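Local coordinates for Peptide/nickel transport system substrate-binding protein (Listeria monocytogenes serotype 1/2a, PDB 5KZT), which binds peptides and probably delivers them to a membrane transporter, as an OppA-type solute-binding protein does, at residues A[29-34]-A[167-172]; A[102-107]-A[115-120]; A[37-42]-A[161-166]; A[43-48]-A[206-211]. All coordinates share one frame; numbering follows the deposited sequence.

All four contacts are buried, and none is a surface patch; contact 3 lies deepest, its centre about 10 Å from the centre of the chain, while the centres of the other three are about 17 to 19 Å out. Contacts 3 and 4 share helix 36-45, one using its middle and the other its C-terminal end, and contact 1 takes the loop just before it. Contacts 1 and 2 are joined by a salt bridge. Contacts 2 and 3 are purely apolar and meet through stacked aromatic rings. Contact 1 adds bridging waters, and contact 4 sets a tyrosine ring against the aliphatic carbons of polar side chains.

Contact 1 of 4, residues A[29-34]-A[167-172]; sequences DSTKAD and FPLNEK
Leu-169 reaches into the turn at 29-34 with its two methyls divided between two hydroxyl side chains. Its CD2 lies 3.5 Å from Ser-30 OG, and its CD1 is 3.3 Å from Thr-31 OG1, the threonine and leucine side chains crossing obliquely. Leucine suits the place because its forked end can touch both residues at once, one methyl to each. Ser-30 holds OG between its own backbone N and carbonyl carbon (chi1 58°), and there the hydroxyl meets two waters. One water lies 2.7 Å from Ser-30 OG and can donate to Phe-167 O; the other bonds to the same hydroxyl and, weakly, to Pro-168 O. Serine suits its place because its short hydroxyl can bond to both waters, which link it to the 167-168 backbone; no direct hydrogen bond joins the segments.

Asp-29 shapes the turn: its OD1 accepts from Thr-31 N at 2.9 Å, making an Asx turn, and also from Lys-32 N, which comes from above the carboxylate plane. Asp-29 OD2 forms a salt bridge with Arg-103. The contact joins the loop before helix 36-45 to the start of helix 171-177, N-capped by Asn-170, with helix 94-105 packing on Leu-169 through Arg-103.

Contact 2 of 4, residues A[102-107]-A[115-120]; sequences RRAVDP and YLFDAI
The last turn of helix 94-105 faces a 3-10 segment, 115-119, across a CA-to-CA distance of 7.0 Å between Val-105 and Phe-117. The arrangement is a helix followed by a short connection and a 3-10 segment that packs back on it, in a type 2 periplasmic-binding-protein fold, with only seven residues intervening. Asp-106 is the first residue to leave helical geometry, although its N still bonds to Arg-102 O. On the other side, Asp-118 N bonds to Tyr-115 O and Ile-120 N to Phe-117 O, the i to i-3 spacing of a 3-10 helix.

No hydrogen bond crosses between the segments; Phe-117 makes the join. Its side chain leaves the backbone with CG beside the backbone N (chi1 -70°), which carries the ring toward the helix. Ala-104 suits the place beside the far end of the ring, at CE1 and CZ, because a lone methyl lets the aromatic group come close to the helix backbone. Val-105, one residue on, is branched at CB and crosses the phenylalanine at about a right angle, meeting the root of the side chain. Beyond the two segments, Phe-117 stacks with Phe-166 and meets Trp-101 edge-to-face, so it belongs to an aromatic cluster, while Val-105 also packs on helix 123-127. At the closest points, Ala-104 CB is 3.4 Å from Phe-117 CE1, and Val-105 CG1 is 3.4 Å from Phe-117 CB.

Contact 3 of 4, residues A[37-42]-A[161-166]; sequences VGLNVV and FAFPTF
Leu-39 and Pro-164 give up the most surface here, with Phe-163 next, in a helix-to-loop packing within the solute-binding protein fold. Helix 36-45 presents one flank, and the chain at 161-166, between helices 157-161 and 171-177, presents a 3-10 turn at 164-166. The turn is closed by the bond from Phe-166 N to Phe-163 O.

Leu-39 divides its branches: CD2 lies 3.7 Å from Pro-164 CB, the leucine and proline side chains crossing at about a right angle, and CD1 goes to Phe-163 CZ. Proline suits the first residue of the 3-10 segment because its restricted phi fits that geometry, while its rigid ring offers the helix a compact apolar surface. Val-42, one helical turn on from Leu-39, adds CG2 to the same proline ring, so both residues of the flank touch it. Phe-163 turns its CG anti to its backbone N (chi1 -167°), which brings CZ to 4.0 Å from Leu-39 CD1.

Leu-39 also packs on a polar side chain of the bound peptide, placing this contact next to the ligand, and Phe-163 meets Tyr-113 edge-to-face. Pro-164 CD sits 3.5 Å above the plane of the Phe-163 ring, displaced toward its rim.

Contact 4 of 4, residues A[43-48]-A[206-211]; sequences NQTNEG and WTYVKN
Tyr-208 projects from strand 205-210 onto the C-terminal end of helix 36-45, and the tight part of the contact gathers round one side of its ring. Tyrosine suits the place because its long flat ring spans from strand to helix and offers carbon atoms to Gln-44 and Thr-45. Gln-44 CB lies 3.6 Å from Tyr-208 CE1, and the aliphatic half of the glutamine lies against the CE1 side of the ring, crossing it at a slant. Thr-45 comes at about a right angle and places its methyl CG2 at the ring edge, in plane, 3.9 Å from Tyr-208 CE1.

The remainder is looser. Past Thr-45 the chain leaves the helix at Asn-46 and turns away from the strand, which continues on the solvent side through the partly exposed Val-209 and Lys-210.

Gln-44 suits its place by being two things at once. Its chain bends at chi2 (-49°), which lifts the amide off the tyrosine. NE2 then bonds to Tyr-519 O and Asn-40 O, and OE1 accepts from Tyr-521 N. Thr-45 likewise sends OG1 away from the ring, donating to Asn-46 OD1 at 2.9 Å, with a weak bond to Val-41 O besides. The chemistry implies a division of labour: carbon atoms join helix to sheet, while the buried polar ends of the same helix residues are satisfied by partners away from the tyrosine.

Contact 1 of 4, residues A[29-34]-A[167-172]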
loop_
_atom_site.group_PDB
_atom_site.type_symbol
_atom_site.label_atom_id
_atom_site.label_comp_id
_atom_site.label_asym_id
_atom_site.label_seq_id
_atom_site.Cartn_x
_atom_site.Cartn_y
_atom_site.Cartn_z
ATOM N N ASP A 29 -8.162 10.578 -3.764
ATOM C CA ASP A 29 -8.525 10.447 -5.171
ATOM C C ASP A 29 -8.339 8.976 -5.513
ATOM O O ASP A 29 -7.217 8.491 -5.480
ATOM C CB ASP A 29 -7.603 11.364 -6.006
ATOM C CG ASP A 29 -7.941 11.359 -7.509
ATOM O OD1 ASP A 29 -8.172 10.260 -8.049
ATOM O OD2 ASP A 29 -7.942 12.450 -8.147
ATOM N N SER A 30 -9.424 8.263 -5.846
ATOM C CA SER A 30 -9.328 6.811 -6.054
ATOM C C SER A 30 -8.392 6.423 -7.210
ATOM O O SER A 30 -7.852 5.323 -7.205
ATOM C CB SER A 30 -10.695 6.146 -6.236
ATOM O OG SER A 30 -11.414 6.697 -7.321
ATOM N N THR A 31 -8.197 7.317 -8.178
ATOM C CA THR A 31 -7.245 7.059 -9.247
ATOM C C THR A 31 -5.794 7.248 -8.812
ATOM O O THR A 31 -4.932 6.450 -9.169
ATOM C CB THR A 31 -7.517 7.955 -10.462
ATOM O OG1 THR A 31 -8.885 7.819 -10.856
ATOM C CG2 THR A 31 -6.621 7.558 -11.628
ATOM N N LYS A 32 -5.532 8.315 -8.060
ATOM C CA LYS A 32 -4.176 8.759 -7.779
ATOM C C LYS A 32 -3.615 8.213 -6.464
ATOM O O LYS A 32 -2.389 8.093 -6.336
ATOM C CB LYS A 32 -4.094 10.288 -7.787
ATOM C CG LYS A 32 -4.442 10.930 -9.111
ATOM C CD LYS A 32 -4.251 12.436 -9.040
ATOM C CE LYS A 32 -4.690 13.077 -10.327
ATOM N NZ LYS A 32 -4.597 14.548 -10.243
ATOM N N ALA A 33 -4.484 7.914 -5.492
ATOM C CA ALA A 33 -4.057 7.394 -4.193
ATOM C C ALA A 33 -3.251 6.107 -4.348
ATOM O O ALA A 33 -3.636 5.199 -5.101
ATOM C CB ALA A 33 -5.253 7.141 -3.279
ATOM N N ASP A 34 -2.128 6.045 -3.642
ATOM C CA ASP A 34 -1.299 4.836 -3.616
ATOM C C ASP A 34 -0.812 4.439 -2.226
ATOM O O ASP A 34 0.077 3.600 -2.102
ATOM C CB ASP A 34 -0.096 4.988 -4.562
ATOM C CG ASP A 34 0.863 6.094 -4.154
ATOM O OD1 ASP A 34 0.817 6.624 -3.014
ATOM O OD2 ASP A 34 1.705 6.431 -5.024
ATOM N N PHE A 167 -11.995 1.501 -9.628
ATOM C CA PHE A 167 -13.340 1.953 -9.268
ATOM C C PHE A 167 -13.841 2.947 -10.318
ATOM O O PHE A 167 -13.032 3.640 -10.921
ATOM C CB PHE A 167 -13.327 2.636 -7.900
ATOM C CG PHE A 167 -13.119 1.703 -6.725
ATOM C CD1 PHE A 167 -12.865 0.331 -6.880
ATOM C CD2 PHE A 167 -13.144 2.228 -5.442
ATOM C CE1 PHE A 167 -12.670 -0.483 -5.784
ATOM C CE2 PHE A 167 -12.958 1.415 -4.338
ATOM C CZ PHE A 167 -12.718 0.061 -4.501
ATOM N N PRO A 168 -15.174 3.051 -10.498
ATOM C CA PRO A 168 -15.755 4.071 -11.366
ATOM C C PRO A 168 -15.668 5.478 -10.774
ATOM O O PRO A 168 -15.478 5.641 -9.560
ATOM C CB PRO A 168 -17.203 3.624 -11.501
ATOM C CG PRO A 168 -17.498 2.958 -10.195
ATOM C CD PRO A 168 -16.212 2.317 -9.747
ATOM N N LEU A 169 -15.733 6.472 -11.660
ATOM C CA LEU A 169 -15.818 7.880 -11.288
ATOM C C LEU A 169 -16.888 8.560 -12.128
ATOM O O LEU A 169 -17.107 8.199 -13.286
ATOM C CB LEU A 169 -14.469 8.574 -11.493
ATOM C CG LEU A 169 -13.378 8.149 -10.508
ATOM C CD1 LEU A 169 -12.027 8.672 -10.980
ATOM C CD2 LEU A 169 -13.694 8.635 -9.094
ATOM N N ASN A 170 -17.547 9.536 -11.515
ATOM C CA ASN A 170 -18.554 10.345 -12.161
ATOM C C ASN A 170 -17.896 11.484 -12.939
ATOM O O ASN A 170 -17.504 12.477 -12.355
ATOM C CB ASN A 170 -19.504 10.886 -11.095
ATOM C CG ASN A 170 -20.671 11.652 -11.686
ATOM O OD1 ASN A 170 -20.513 12.698 -12.328
ATOM N ND2 ASN A 170 -21.864 11.131 -11.452
ATOM N N GLU A 171 -17.802 11.348 -14.266
ATOM C CA GLU A 171 -17.054 12.306 -15.094
ATOM C C GLU A 171 -17.541 13.738 -14.918
ATOM O O GLU A 171 -16.738 14.670 -14.816
ATOM C CB GLU A 171 -17.113 11.935 -16.570
ATOM C CG GLU A 171 -16.403 12.929 -17.489
ATOM C CD GLU A 171 -16.262 12.438 -18.906
ATOM O OE1 GLU A 171 -16.761 11.357 -19.240
ATOM O OE2 GLU A 171 -15.660 13.160 -19.703
ATOM N N LYS A 172 -18.853 13.907 -14.879
ATOM C CA LYS A 172 -19.433 15.235 -14.732
ATOM C C LYS A 172 -18.975 15.912 -13.438
ATOM O O LYS A 172 -18.581 17.078 -13.422
ATOM C CB LYS A 172 -20.958 15.151 -14.786
ATOM C CG LYS A 172 -21.640 16.489 -14.987
ATOM C CD LYS A 172 -23.087 16.336 -15.472
ATOM C CE LYS A 172 -23.979 15.683 -14.415
ATOM N NZ LYS A 172 -25.369 16.240 -14.413
HETATM O O HOH W 1 -10.842 5.164 -9.431
HETATM O O HOH W 2 -13.989 6.223 -6.507
#

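Contact 2 of 4, residues A[102-107]-A[115-120]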
loop_
_atom_site.group_PDB
_atom_site.type_symbol
_atom_site.label_atom_id
_atom_site.label_comp_id
_atom_site.label_asym_id
_atom_site.label_seq_id
_atom_site.Cartn_x
_atom_site.Cartn_y
_atom_site.Cartn_z
ATOM N N ARG A 102 -9.815 5.110 -18.285
ATOM C CA ARG A 102 -9.081 5.984 -19.195
ATOM C C ARG A 102 -8.317 7.063 -18.402
ATOM O O ARG A 102 -7.175 7.373 -18.731
ATOM C CB ARG A 102 -10.000 6.616 -20.232
ATOM C CG ARG A 102 -10.615 5.662 -21.237
ATOM C CD ARG A 102 -11.552 6.407 -22.168
ATOM N NE ARG A 102 -12.182 5.535 -23.153
ATOM C CZ ARG A 102 -13.088 5.915 -24.053
ATOM N NH1 ARG A 102 -13.463 7.177 -24.165
ATOM N NH2 ARG A 102 -13.605 5.019 -24.867
ATOM N N ARG A 103 -8.935 7.601 -17.345
ATOM C CA ARG A 103 -8.271 8.577 -16.471
ATOM C C ARG A 103 -6.990 8.012 -15.870
ATOM O O ARG A 103 -5.983 8.712 -15.812
ATOM C CB ARG A 103 -9.199 9.050 -15.331
ATOM C CG ARG A 103 -8.633 10.138 -14.428
ATOM C CD ARG A 103 -9.742 10.792 -13.618
ATOM N NE ARG A 103 -9.257 11.895 -12.781
ATOM C CZ ARG A 103 -9.003 11.816 -11.469
ATOM N NH1 ARG A 103 -9.177 10.683 -10.783
ATOM N NH2 ARG A 103 -8.570 12.888 -10.823
ATOM N N ALA A 104 -7.050 6.764 -15.400
ATOM C CA ALA A 104 -5.903 6.104 -14.780
ATOM C C ALA A 104 -4.717 5.923 -15.711
ATOM O O ALA A 104 -3.582 6.043 -15.250
ATOM C CB ALA A 104 -6.294 4.754 -14.182
ATOM N N VAL A 105 -4.959 5.620 -16.987
ATOM C CA VAL A 105 -3.855 5.412 -17.940
ATOM C C VAL A 105 -3.406 6.695 -18.648
ATOM O O VAL A 105 -2.316 6.760 -19.222
ATOM C CB VAL A 105 -4.153 4.311 -18.988
ATOM C CG1 VAL A 105 -4.250 2.952 -18.312
ATOM C CG2 VAL A 105 -5.431 4.585 -19.785
ATOM N N ASP A 106 -4.242 7.712 -18.587
ATOM C CA ASP A 106 -3.952 8.975 -19.254
ATOM C C ASP A 106 -2.650 9.568 -18.699
ATOM O O ASP A 106 -2.551 9.839 -17.496
ATOM C CB ASP A 106 -5.127 9.941 -19.053
ATOM C CG ASP A 106 -5.067 11.143 -19.956
ATOM O OD1 ASP A 106 -3.949 11.550 -20.373
ATOM O OD2 ASP A 106 -6.161 11.707 -20.231
ATOM N N PRO A 107 -1.642 9.787 -19.565
ATOM C CA PRO A 107 -0.417 10.424 -19.055
ATOM C C PRO A 107 -0.604 11.749 -18.308
ATOM O O PRO A 107 0.105 12.016 -17.323
ATOM C CB PRO A 107 0.427 10.615 -20.311
ATOM C CG PRO A 107 -0.012 9.513 -21.203
ATOM C CD PRO A 107 -1.491 9.377 -20.972
ATOM N N TYR A 115 0.425 1.546 -14.056
ATOM C CA TYR A 115 1.047 0.284 -14.469
ATOM C C TYR A 115 0.166 -0.968 -14.231
ATOM O O TYR A 115 0.319 -1.956 -14.931
ATOM C CB TYR A 115 2.429 0.115 -13.832
ATOM C CG TYR A 115 2.451 -0.149 -12.337
ATOM C CD1 TYR A 115 2.413 -1.454 -11.837
ATOM C CD2 TYR A 115 2.550 0.893 -11.423
ATOM C CE1 TYR A 115 2.436 -1.696 -10.466
ATOM C CE2 TYR A 115 2.622 0.659 -10.056
ATOM C CZ TYR A 115 2.548 -0.644 -9.583
ATOM O OH TYR A 115 2.610 -0.902 -8.238
ATOM N N LEU A 116 -0.773 -0.909 -13.289
ATOM C CA LEU A 116 -1.689 -2.028 -13.060
ATOM C C LEU A 116 -2.555 -2.298 -14.285
ATOM O O LEU A 116 -3.020 -3.426 -14.500
ATOM C CB LEU A 116 -2.603 -1.763 -11.861
ATOM C CG LEU A 116 -1.939 -1.686 -10.486
ATOM C CD1 LEU A 116 -2.976 -1.389 -9.428
ATOM C CD2 LEU A 116 -1.187 -2.958 -10.158
ATOM N N PHE A 117 -2.765 -1.263 -15.097
ATOM C CA PHE A 117 -3.561 -1.396 -16.306
ATOM C C PHE A 117 -2.825 -2.065 -17.473
ATOM O O PHE A 117 -3.419 -2.253 -18.532
ATOM C CB PHE A 117 -4.141 -0.028 -16.718
ATOM C CG PHE A 117 -5.198 0.452 -15.797
ATOM C CD1 PHE A 117 -4.884 0.995 -14.557
ATOM C CD2 PHE A 117 -6.526 0.303 -16.133
ATOM C CE1 PHE A 117 -5.878 1.388 -13.678
ATOM C CE2 PHE A 117 -7.517 0.716 -15.278
ATOM C CZ PHE A 117 -7.198 1.255 -14.052
ATOM N N ASP A 118 -1.576 -2.471 -17.266
ATOM C CA ASP A 118 -0.888 -3.405 -18.177
ATOM C C ASP A 118 -1.704 -4.675 -18.431
ATOM O O ASP A 118 -1.562 -5.285 -19.471
ATOM C CB ASP A 118 0.456 -3.850 -17.593
ATOM C CG ASP A 118 1.549 -2.818 -17.731
ATOM O OD1 ASP A 118 1.361 -1.769 -18.409
ATOM O OD2 ASP A 118 2.656 -3.088 -17.168
ATOM N N ALA A 119 -2.494 -5.082 -17.437
ATOM C CA ALA A 119 -3.440 -6.195 -17.561
ATOM C C ALA A 119 -4.550 -5.959 -18.597
ATOM O O ALA A 119 -5.108 -6.925 -19.095
ATOM C CB ALA A 119 -4.070 -6.488 -16.209
ATOM N N ILE A 120 -4.866 -4.684 -18.899
ATOM C CA ILE A 120 -5.941 -4.305 -19.828
ATOM C C ILE A 120 -5.331 -4.031 -21.203
ATOM O O ILE A 120 -4.239 -3.467 -21.310
ATOM C CB ILE A 120 -6.724 -3.064 -19.308
ATOM C CG1 ILE A 120 -7.154 -3.246 -17.839
ATOM C CG2 ILE A 120 -7.943 -2.767 -20.175
ATOM C CD1 ILE A 120 -7.878 -4.535 -17.521
#

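Contact 3 of 4, residues A[37-42]-A[161-166]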
loop_
_atom_site.group_PDB
_atom_site.type_symbol
_atom_site.label_atom_id
_atom_site.label_comp_id
_atom_site.label_asym_id
_atom_site.label_seq_id
_atom_site.Cartn_x
_atom_site.Cartn_y
_atom_site.Cartn_z
ATOM N N VAL A 37 -3.410 4.658 3.878
ATOM C CA VAL A 37 -4.381 5.494 4.610
ATOM C C VAL A 37 -5.511 5.932 3.685
ATOM O O VAL A 37 -6.697 5.696 3.971
ATOM C CB VAL A 37 -3.713 6.715 5.275
ATOM C CG1 VAL A 37 -4.741 7.683 5.867
ATOM C CG2 VAL A 37 -2.748 6.251 6.350
ATOM N N GLY A 38 -5.130 6.536 2.569
ATOM C CA GLY A 38 -6.065 6.961 1.566
ATOM C C GLY A 38 -6.824 5.836 0.874
ATOM O O GLY A 38 -8.009 5.972 0.595
ATOM N N LEU A 39 -6.155 4.723 0.589
ATOM C CA LEU A 39 -6.839 3.592 -0.073
ATOM C C LEU A 39 -7.861 2.952 0.847
ATOM O O LEU A 39 -8.901 2.470 0.390
ATOM C CB LEU A 39 -5.846 2.544 -0.563
ATOM C CG LEU A 39 -5.033 3.051 -1.763
ATOM C CD1 LEU A 39 -3.853 2.136 -1.979
ATOM C CD2 LEU A 39 -5.839 3.159 -3.034
ATOM N N ASN A 40 -7.577 2.963 2.137
ATOM C CA ASN A 40 -8.553 2.484 3.133
ATOM C C ASN A 40 -9.771 3.410 3.200
ATOM O O ASN A 40 -10.886 2.918 3.252
ATOM C CB ASN A 40 -7.910 2.362 4.500
ATOM C CG ASN A 40 -8.812 1.671 5.510
ATOM O OD1 ASN A 40 -9.183 0.507 5.337
ATOM N ND2 ASN A 40 -9.191 2.398 6.551
ATOM N N VAL A 41 -9.566 4.726 3.144
ATOM C CA VAL A 41 -10.702 5.686 3.095
ATOM C C VAL A 41 -11.610 5.426 1.886
ATOM O O VAL A 41 -12.815 5.189 2.045
ATOM C CB VAL A 41 -10.229 7.163 3.088
ATOM C CG1 VAL A 41 -11.387 8.134 2.834
ATOM C CG2 VAL A 41 -9.566 7.511 4.408
ATOM N N VAL A 42 -11.043 5.450 0.684
ATOM C CA VAL A 42 -11.861 5.263 -0.509
ATOM C C VAL A 42 -12.509 3.870 -0.579
ATOM O O VAL A 42 -13.566 3.710 -1.208
ATOM C CB VAL A 42 -11.138 5.598 -1.838
ATOM C CG1 VAL A 42 -10.664 7.036 -1.837
ATOM C CG2 VAL A 42 -10.009 4.641 -2.124
ATOM N N PHE A 161 -10.046 -5.694 -10.077
ATOM C CA PHE A 161 -11.403 -5.109 -10.097
ATOM C C PHE A 161 -11.861 -4.656 -8.692
ATOM O O PHE A 161 -12.688 -3.773 -8.559
ATOM C CB PHE A 161 -12.427 -6.102 -10.627
ATOM C CG PHE A 161 -12.272 -6.488 -12.071
ATOM C CD1 PHE A 161 -11.559 -5.706 -12.994
ATOM C CD2 PHE A 161 -12.899 -7.642 -12.530
ATOM C CE1 PHE A 161 -11.464 -6.092 -14.325
ATOM C CE2 PHE A 161 -12.809 -8.017 -13.867
ATOM C CZ PHE A 161 -12.094 -7.239 -14.759
ATOM N N ALA A 162 -11.309 -5.267 -7.655
ATOM C CA ALA A 162 -11.564 -4.877 -6.277
ATOM C C ALA A 162 -10.610 -3.785 -5.742
ATOM O O ALA A 162 -10.682 -3.424 -4.564
ATOM C CB ALA A 162 -11.473 -6.113 -5.400
ATOM N N PHE A 163 -9.729 -3.262 -6.586
ATOM C CA PHE A 163 -8.714 -2.312 -6.144
ATOM C C PHE A 163 -9.126 -0.886 -6.544
ATOM O O PHE A 163 -9.626 -0.678 -7.647
ATOM C CB PHE A 163 -7.355 -2.694 -6.738
ATOM C CG PHE A 163 -6.212 -1.980 -6.107
ATOM C CD1 PHE A 163 -5.745 -2.378 -4.855
ATOM C CD2 PHE A 163 -5.622 -0.875 -6.726
ATOM C CE1 PHE A 163 -4.707 -1.692 -4.242
ATOM C CE2 PHE A 163 -4.576 -0.198 -6.117
ATOM C CZ PHE A 163 -4.126 -0.605 -4.866
ATOM N N PRO A 164 -8.928 0.109 -5.654
ATOM C CA PRO A 164 -9.505 1.438 -5.921
ATOM C C PRO A 164 -9.223 2.116 -7.278
ATOM O O PRO A 164 -10.087 2.823 -7.778
ATOM C CB PRO A 164 -8.966 2.272 -4.761
ATOM C CG PRO A 164 -9.010 1.303 -3.645
ATOM C CD PRO A 164 -8.441 0.042 -4.263
ATOM N N THR A 165 -8.066 1.865 -7.879
ATOM C CA THR A 165 -7.719 2.474 -9.169
ATOM C C THR A 165 -8.693 2.068 -10.288
ATOM O O THR A 165 -8.855 2.798 -11.268
ATOM C CB THR A 165 -6.269 2.134 -9.602
ATOM O OG1 THR A 165 -5.448 1.954 -8.443
ATOM C CG2 THR A 165 -5.687 3.251 -10.495
ATOM N N PHE A 166 -9.336 0.918 -10.124
ATOM C CA PHE A 166 -10.318 0.380 -11.062
ATOM C C PHE A 166 -11.780 0.706 -10.677
ATOM O O PHE A 166 -12.697 0.257 -11.341
ATOM C CB PHE A 166 -10.139 -1.144 -11.152
ATOM C CG PHE A 166 -8.845 -1.557 -11.779
ATOM C CD1 PHE A 166 -7.656 -1.493 -11.073
ATOM C CD2 PHE A 166 -8.810 -1.998 -13.101
ATOM C CE1 PHE A 166 -6.447 -1.874 -11.686
ATOM C CE2 PHE A 166 -7.601 -2.384 -13.697
ATOM C CZ PHE A 166 -6.437 -2.310 -12.989
#

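Contact 4 of 4, residues A[43-48]-A[206-211]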
loop_
_atom_site.group_PDB
_atom_site.type_symbol
_atom_site.label_atom_id
_atom_site.label_comp_id
_atom_site.label_asym_id
_atom_site.label_seq_id
_atom_site.Cartn_x
_atom_site.Cartn_y
_atom_site.Cartn_z
ATOM N N ASN A 43 -11.917 2.864 0.067
ATOM C CA ASN A 43 -12.581 1.557 0.140
ATOM C C ASN A 43 -13.915 1.541 0.906
ATOM O O ASN A 43 -14.763 0.676 0.660
ATOM C CB ASN A 43 -11.676 0.490 0.727
ATOM C CG ASN A 43 -12.167 -0.906 0.411
ATOM O OD1 ASN A 43 -12.421 -1.230 -0.754
ATOM N ND2 ASN A 43 -12.337 -1.739 1.435
ATOM N N GLN A 44 -14.102 2.483 1.822
ATOM C CA GLN A 44 -15.361 2.586 2.569
ATOM C C GLN A 44 -16.419 3.405 1.832
ATOM O O GLN A 44 -17.626 3.197 2.026
ATOM C CB GLN A 44 -15.138 3.230 3.934
ATOM C CG GLN A 44 -13.882 2.799 4.673
ATOM C CD GLN A 44 -13.680 1.294 4.739
ATOM O OE1 GLN A 44 -14.626 0.526 4.900
ATOM N NE2 GLN A 44 -12.433 0.869 4.653
ATOM N N THR A 45 -15.946 4.370 1.043
ATOM C CA THR A 45 -16.796 5.401 0.443
ATOM C C THR A 45 -17.117 5.134 -1.022
ATOM O O THR A 45 -18.016 5.750 -1.591
ATOM C CB THR A 45 -16.144 6.788 0.590
ATOM O OG1 THR A 45 -14.915 6.839 -0.113
ATOM C CG2 THR A 45 -15.837 7.087 2.031
ATOM N N ASN A 46 -16.387 4.208 -1.633
ATOM C CA ASN A 46 -16.577 3.908 -3.039
ATOM C C ASN A 46 -16.418 2.426 -3.269
ATOM O O ASN A 46 -15.943 1.701 -2.394
ATOM C CB ASN A 46 -15.578 4.702 -3.852
ATOM C CG ASN A 46 -15.851 6.190 -3.789
ATOM O OD1 ASN A 46 -15.309 6.897 -2.942
ATOM N ND2 ASN A 46 -16.743 6.660 -4.639
ATOM N N GLU A 47 -16.830 1.978 -4.447
ATOM C CA GLU A 47 -16.890 0.564 -4.715
ATOM C C GLU A 47 -16.747 0.291 -6.209
ATOM O O GLU A 47 -17.277 1.025 -7.032
ATOM C CB GLU A 47 -18.217 0.009 -4.179
ATOM C CG GLU A 47 -18.401 -1.507 -4.292
ATOM C CD GLU A 47 -19.751 -1.944 -3.769
ATOM O OE1 GLU A 47 -19.862 -2.226 -2.547
ATOM O OE2 GLU A 47 -20.710 -1.976 -4.564
ATOM N N GLY A 48 -16.009 -0.772 -6.536
ATOM C CA GLY A 48 -15.815 -1.190 -7.933
ATOM C C GLY A 48 -16.668 -2.385 -8.308
ATOM O O GLY A 48 -17.716 -2.645 -7.679
ATOM N N TRP A 206 -11.819 12.906 10.559
ATOM C CA TRP A 206 -12.775 12.711 9.495
ATOM C C TRP A 206 -13.776 11.665 9.944
ATOM O O TRP A 206 -13.558 10.978 10.954
ATOM C CB TRP A 206 -12.098 12.302 8.180
ATOM C CG TRP A 206 -11.194 11.112 8.257
ATOM C CD1 TRP A 206 -11.542 9.814 8.059
ATOM C CD2 TRP A 206 -9.777 11.110 8.516
ATOM N NE1 TRP A 206 -10.448 9.005 8.189
ATOM C CE2 TRP A 206 -9.350 9.771 8.463
ATOM C CE3 TRP A 206 -8.835 12.109 8.772
ATOM C CZ2 TRP A 206 -8.016 9.393 8.664
ATOM C CZ3 TRP A 206 -7.506 11.743 8.969
ATOM C CH2 TRP A 206 -7.110 10.388 8.922
ATOM N N THR A 207 -14.863 11.553 9.179
ATOM C CA THR A 207 -16.045 10.805 9.581
ATOM C C THR A 207 -16.620 10.010 8.417
ATOM O O THR A 207 -16.677 10.507 7.298
ATOM C CB THR A 207 -17.140 11.767 10.083
ATOM O OG1 THR A 207 -16.554 12.707 10.972
ATOM C CG2 THR A 207 -18.248 11.035 10.804
ATOM N N TYR A 208 -17.041 8.778 8.697
ATOM C CA TYR A 208 -17.785 7.974 7.749
ATOM C C TYR A 208 -19.203 7.974 8.238
ATOM O O TYR A 208 -19.433 7.746 9.430
ATOM C CB TYR A 208 -17.263 6.541 7.717
ATOM C CG TYR A 208 -15.825 6.401 7.254
ATOM C CD1 TYR A 208 -15.496 6.504 5.904
ATOM C CD2 TYR A 208 -14.788 6.153 8.162
ATOM C CE1 TYR A 208 -14.197 6.376 5.474
ATOM C CE2 TYR A 208 -13.477 6.012 7.724
ATOM C CZ TYR A 208 -13.201 6.115 6.371
ATOM O OH TYR A 208 -11.918 5.976 5.952
ATOM N N VAL A 209 -20.158 8.229 7.346
ATOM C CA VAL A 209 -21.566 8.143 7.718
ATOM C C VAL A 209 -22.239 7.190 6.757
ATOM O O VAL A 209 -21.963 7.224 5.560
ATOM C CB VAL A 209 -22.268 9.519 7.713
ATOM C CG1 VAL A 209 -23.699 9.378 8.200
ATOM C CG2 VAL A 209 -21.543 10.490 8.641
ATOM N N LYS A 210 -23.105 6.324 7.293
ATOM C CA LYS A 210 -23.834 5.360 6.465
ATOM C C LYS A 210 -24.479 6.063 5.265
ATOM O O LYS A 210 -25.185 7.059 5.426
ATOM C CB LYS A 210 -24.902 4.615 7.289
ATOM C CG LYS A 210 -25.788 3.687 6.464
ATOM C CD LYS A 210 -26.616 2.736 7.310
ATOM C CE LYS A 210 -27.637 2.042 6.422
ATOM N NZ LYS A 210 -28.362 0.907 7.043
ATOM N N ASN A 211 -24.218 5.533 4.072
ATOM C CA ASN A 211 -24.701 6.110 2.820
ATOM C C ASN A 211 -26.112 5.597 2.539
ATOM O O ASN A 211 -26.286 4.429 2.236
ATOM C CB ASN A 211 -23.743 5.739 1.678
ATOM C CG ASN A 211 -24.170 6.297 0.332
ATOM O OD1 ASN A 211 -25.140 7.048 0.225
ATOM N ND2 ASN A 211 -23.441 5.922 -0.710
#